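Local coordinates for MsStt7d protein (Micromonas, PDB 4IX6) that probably acts as an ATP-dependent protein kinase, the present chain being the part that holds its kinase domain with bound ADP, at residues 64-69 and 186-191. Numbering follows the deposited sequence.
With ADP (adenosine-5'-diphosphate), chain F.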
ATOM      1  N   GLU B  64     -13.247   3.466   6.000  1.00 13.58           N
ATOM      2  CA  GLU B  64     -14.640   3.423   6.445  1.00 16.76           C
ATOM      3  C   GLU B  64     -15.182   1.997   6.522  1.00 15.20           C
ATOM      4  O   GLU B  64     -15.902   1.655   7.462  1.00 13.94           O
ATOM      5  CB  GLU B  64     -15.525   4.298   5.565  1.00 16.02           C
ATOM      6  CG  GLU B  64     -15.276   5.770   5.822  1.00 17.57           C
ATOM      7  CD  GLU B  64     -15.990   6.676   4.852  1.00 24.83           C
ATOM      8  OE1 GLU B  64     -16.537   6.177   3.841  1.00 27.55           O
ATOM      9  OE2 GLU B  64     -15.991   7.901   5.104  1.00 23.95           O
ATOM     10  N   CYS B  65     -14.851   1.162   5.538  1.00 12.31           N
ATOM     11  CA  CYS B  65     -15.287  -0.224   5.596  0.50 13.93           C
ATOM     12  C   CYS B  65     -14.632  -0.952   6.767  1.00 13.70           C
ATOM     13  O   CYS B  65     -15.296  -1.713   7.470  1.00 11.70           O
ATOM     14  CB  CYS B  65     -15.011  -0.951   4.281  0.50 15.65           C
ATOM     15  SG  CYS B  65     -15.873  -2.532   4.161  0.50 18.59           S
ATOM     16  N   GLU B  66     -13.340  -0.719   6.978  1.00 11.50           N
ATOM     17  CA  GLU B  66     -12.651  -1.316   8.119  1.00 12.22           C
ATOM     18  C   GLU B  66     -13.344  -0.910   9.423  1.00 11.56           C
ATOM     19  O   GLU B  66     -13.550  -1.732  10.324  1.00 11.81           O
ATOM     20  CB  GLU B  66     -11.165  -0.914   8.136  1.00 14.12           C
ATOM     21  CG  GLU B  66     -10.392  -1.540   9.278  1.00 11.58           C
ATOM     22  CD  GLU B  66      -8.885  -1.334   9.177  1.00 14.13           C
ATOM     23  OE1 GLU B  66      -8.406  -0.727   8.185  1.00 12.74           O
ATOM     24  OE2 GLU B  66      -8.186  -1.766  10.108  1.00 13.06           O
ATOM     25  N   MET B  67     -13.693   0.365   9.519  1.00 11.98           N
ATOM     26  CA  MET B  67     -14.420   0.856  10.675  1.00 11.27           C
ATOM     27  C   MET B  67     -15.735   0.104  10.861  1.00 11.05           C
ATOM     28  O   MET B  67     -16.028  -0.389  11.952  1.00 13.07           O
ATOM     29  CB  MET B  67     -14.682   2.357  10.532  1.00 10.68           C
ATOM     30  CG  MET B  67     -15.434   2.956  11.708  1.00 13.00           C
ATOM     31  SD  MET B  67     -15.526   4.760  11.566  1.00 15.44           S
ATOM     32  CE  MET B  67     -16.616   4.933  10.151  1.00 21.25           C
ATOM     33  N   ASP B  68     -16.534   0.024   9.798  1.00 11.61           N
ATOM     34  CA  ASP B  68     -17.836  -0.651   9.864  1.00 11.51           C
ATOM     35  C   ASP B  68     -17.669  -2.105  10.321  1.00 13.38           C
ATOM     36  O   ASP B  68     -18.400  -2.581  11.198  1.00 14.11           O
ATOM     37  CB  ASP B  68     -18.544  -0.643   8.500  1.00 16.92           C
ATOM     38  CG  ASP B  68     -19.035   0.732   8.085  1.00 27.64           C
ATOM     39  OD1 ASP B  68     -19.231   1.593   8.963  1.00 28.04           O
ATOM     40  OD2 ASP B  68     -19.248   0.938   6.871  1.00 28.78           O
ATOM     41  N   VAL B  69     -16.731  -2.815   9.704  1.00 12.30           N
ATOM     42  CA  VAL B  69     -16.500  -4.214  10.050  1.00  9.85           C
ATOM     43  C   VAL B  69     -16.043  -4.324  11.505  1.00 11.38           C
ATOM     44  O   VAL B  69     -16.483  -5.227  12.232  1.00 10.91           O
ATOM     45  CB  VAL B  69     -15.491  -4.884   9.085  1.00 10.25           C
ATOM     46  CG1 VAL B  69     -15.140  -6.312   9.555  1.00 12.85           C
ATOM     47  CG2 VAL B  69     -16.040  -4.907   7.670  1.00 12.42           C
ATOM     48  N   LEU B 186      -6.712 -11.744  16.468  1.00  9.55           N
ATOM     49  CA  LEU B 186      -6.478 -11.261  15.118  1.00 11.15           C
ATOM     50  C   LEU B 186      -6.405  -9.744  15.116  1.00 12.66           C
ATOM     51  O   LEU B 186      -7.088  -9.079  15.884  1.00 12.49           O
ATOM     52  CB  LEU B 186      -7.609 -11.718  14.199  1.00 11.42           C
ATOM     53  CG  LEU B 186      -7.538 -13.191  13.789  1.00 10.18           C
ATOM     54  CD1 LEU B 186      -8.919 -13.665  13.340  1.00 13.02           C
ATOM     55  CD2 LEU B 186      -6.504 -13.371  12.669  1.00 11.06           C
ATOM     56  N   ILE B 187      -5.561  -9.204  14.245  1.00 10.65           N
ATOM     57  CA  ILE B 187      -5.596  -7.779  13.944  1.00 11.06           C
ATOM     58  C   ILE B 187      -5.855  -7.576  12.450  1.00 12.01           C
ATOM     59  O   ILE B 187      -5.793  -8.531  11.662  1.00 11.65           O
ATOM     60  CB  ILE B 187      -4.288  -7.053  14.347  1.00 12.05           C
ATOM     61  CG1 ILE B 187      -3.079  -7.735  13.704  1.00 12.03           C
ATOM     62  CG2 ILE B 187      -4.123  -7.044  15.870  1.00 15.68           C
ATOM     63  CD1 ILE B 187      -1.803  -6.876  13.706  1.00 12.50           C
ATOM     64  N   ASP B 188      -6.152  -6.332  12.078  1.00 10.94           N
ATOM     65  CA  ASP B 188      -6.171  -5.891  10.677  1.00 11.08           C
ATOM     66  C   ASP B 188      -7.336  -6.467   9.871  1.00 12.03           C
ATOM     67  O   ASP B 188      -7.181  -7.411   9.081  1.00 13.78           O
ATOM     68  CB  ASP B 188      -4.821  -6.174  10.009  1.00 13.28           C
ATOM     69  CG  ASP B 188      -4.702  -5.541   8.643  1.00 21.86           C
ATOM     70  OD1 ASP B 188      -5.595  -4.749   8.259  1.00 16.31           O
ATOM     71  OD2 ASP B 188      -3.691  -5.829   7.961  1.00 26.88           O
ATOM     72  N   LEU B 189      -8.506  -5.885  10.090  1.00 10.89           N
ATOM     73  CA  LEU B 189      -9.697  -6.185   9.305  1.00 12.54           C
ATOM     74  C   LEU B 189      -9.786  -5.306   8.055  1.00 11.43           C
ATOM     75  O   LEU B 189     -10.845  -5.163   7.460  1.00 13.42           O
ATOM     76  CB  LEU B 189     -10.937  -6.002  10.191  1.00 10.35           C
ATOM     77  CG  LEU B 189     -11.035  -7.006  11.350  1.00 12.33           C
ATOM     78  CD1 LEU B 189     -11.946  -6.472  12.459  1.00 13.87           C
ATOM     79  CD2 LEU B 189     -11.510  -8.359  10.832  1.00 13.83           C
ATOM     80  N   GLY B 190      -8.655  -4.743   7.642  1.00 12.86           N
ATOM     81  CA  GLY B 190      -8.622  -3.857   6.490  1.00 15.09           C
ATOM     82  C   GLY B 190      -9.016  -4.496   5.169  1.00 15.67           C
ATOM     83  O   GLY B 190      -9.429  -3.802   4.240  1.00 16.83           O
ATOM     84  N   ALA B 191      -8.887  -5.818   5.075  1.00 13.93           N
ATOM     85  CA  ALA B 191      -9.243  -6.540   3.860  1.00 14.78           C
ATOM     86  C   ALA B 191     -10.539  -7.321   4.056  1.00 13.03           C
ATOM     87  O   ALA B 191     -11.034  -7.979   3.136  1.00 14.90           O
ATOM     88  CB  ALA B 191      -8.105  -7.486   3.457  1.00 19.65           C
TER
HETATM   89  PB  ADP F 601       3.421  -6.013   8.917  1.00 79.06           P
HETATM   90  O1B ADP F 601       3.635  -6.487  10.339  1.00 78.10           O
HETATM   91  O2B ADP F 601       4.475  -5.035   8.447  1.00 76.69           O
HETATM   92  O3B ADP F 601       3.131  -7.127   7.937  1.00 75.51           O
HETATM   93  PA  ADP F 601       1.909  -3.565   8.844  1.00 63.61           P
HETATM   94  O1A ADP F 601       0.470  -3.244   8.502  1.00 58.68           O
HETATM   95  O2A ADP F 601       3.013  -3.091   7.922  1.00 63.18           O
HETATM   96  O3A ADP F 601       2.030  -5.179   8.947  1.00 80.89           O
HETATM   97  O5' ADP F 601       2.199  -3.005  10.340  1.00 50.13           O
HETATM   98  C5' ADP F 601       1.164  -2.798  11.317  1.00 37.38           C
HETATM   99  C4' ADP F 601       1.753  -3.008  12.713  1.00 28.77           C
HETATM  100  O4' ADP F 601       0.902  -2.511  13.760  1.00 19.31           O
HETATM  101  C3' ADP F 601       1.985  -4.488  12.977  1.00 34.36           C
HETATM  102  O3' ADP F 601       3.347  -4.708  13.344  1.00 43.07           O
HETATM  103  C2' ADP F 601       1.120  -4.816  14.167  1.00 23.60           C
HETATM  104  O2' ADP F 601       1.793  -5.715  15.055  1.00 34.55           O
HETATM  105  C1' ADP F 601       0.850  -3.469  14.818  1.00 15.83           C
HETATM  106  N9  ADP F 601      -0.514  -3.464  15.360  1.00 14.39           N
HETATM  107  C8  ADP F 601      -1.644  -3.292  14.653  1.00 13.84           C
HETATM  108  N7  ADP F 601      -2.726  -3.361  15.463  1.00 15.33           N
HETATM  109  C5  ADP F 601      -2.282  -3.590  16.712  1.00 13.23           C
HETATM  110  C6  ADP F 601      -2.898  -3.753  18.041  1.00 16.45           C
HETATM  111  N6  ADP F 601      -4.246  -3.688  18.188  1.00 15.88           N
HETATM  112  N1  ADP F 601      -2.070  -3.981  19.085  1.00 13.68           N
HETATM  113  C2  ADP F 601      -0.732  -4.033  18.961  1.00 13.66           C
HETATM  114  N3  ADP F 601      -0.100  -3.891  17.772  1.00 15.41           N
HETATM  115  C4  ADP F 601      -0.821  -3.666  16.645  1.00 14.57           C
HETATM  116  O   HOH W   1      -8.850  -3.660  11.854  1.00 11.03           O
HETATM  117  O   HOH W   2      -5.712  -2.342   9.735  1.00 21.92           O
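Glu66, the glutamate of the kinase αC helix (59-76 here), lies against Asp188-Leu189-Gly190, which takes the place of the DFG motif with leucine as its middle residue. CG stands anti to the backbone N (chi1 -178°) and the chain beyond is extended, which carries the carboxylate from the helix to the loop backbone. Glu66 OE1 comes 3.6 Å from Gly190 CA, and Glu66 CG packs 4.0 Å from Leu189 C. No direct hydrogen bond joins the two segments; two waters do so instead, both donating to Glu66 OE2. One accepts from the backbone N of Leu189, 2.9 Å away. The other, 2.6 Å from Glu66 OE2, gives its second proton to Asp188 OD1 and so bridges two carboxylate oxygens that lie 4.4 Å apart. OE1 is engaged by Lys50 NZ, of the ADP-binding site, in the salt bridge typical of an αC-in kinase. Cut back to an alanine, this position would probably leave Lys50 without its carboxylate mate and the two waters without their anchor on the helix. Asp188, a magnesium ligand, closes an Asx turn: its OD1 accepts from Gly190 N at 3.1 Å, on the anti side and 35° out of the carboxylate plane. Leu189 points toward the helix, as the middle residue does in a DFG-in arrangement, and its CB meets Val69 CG1 at 4.3 Å, one helical turn beyond Glu66. On the nucleotide side, Ile187 CD1 touches the ribose of ADP, 3.6 Å from C2'.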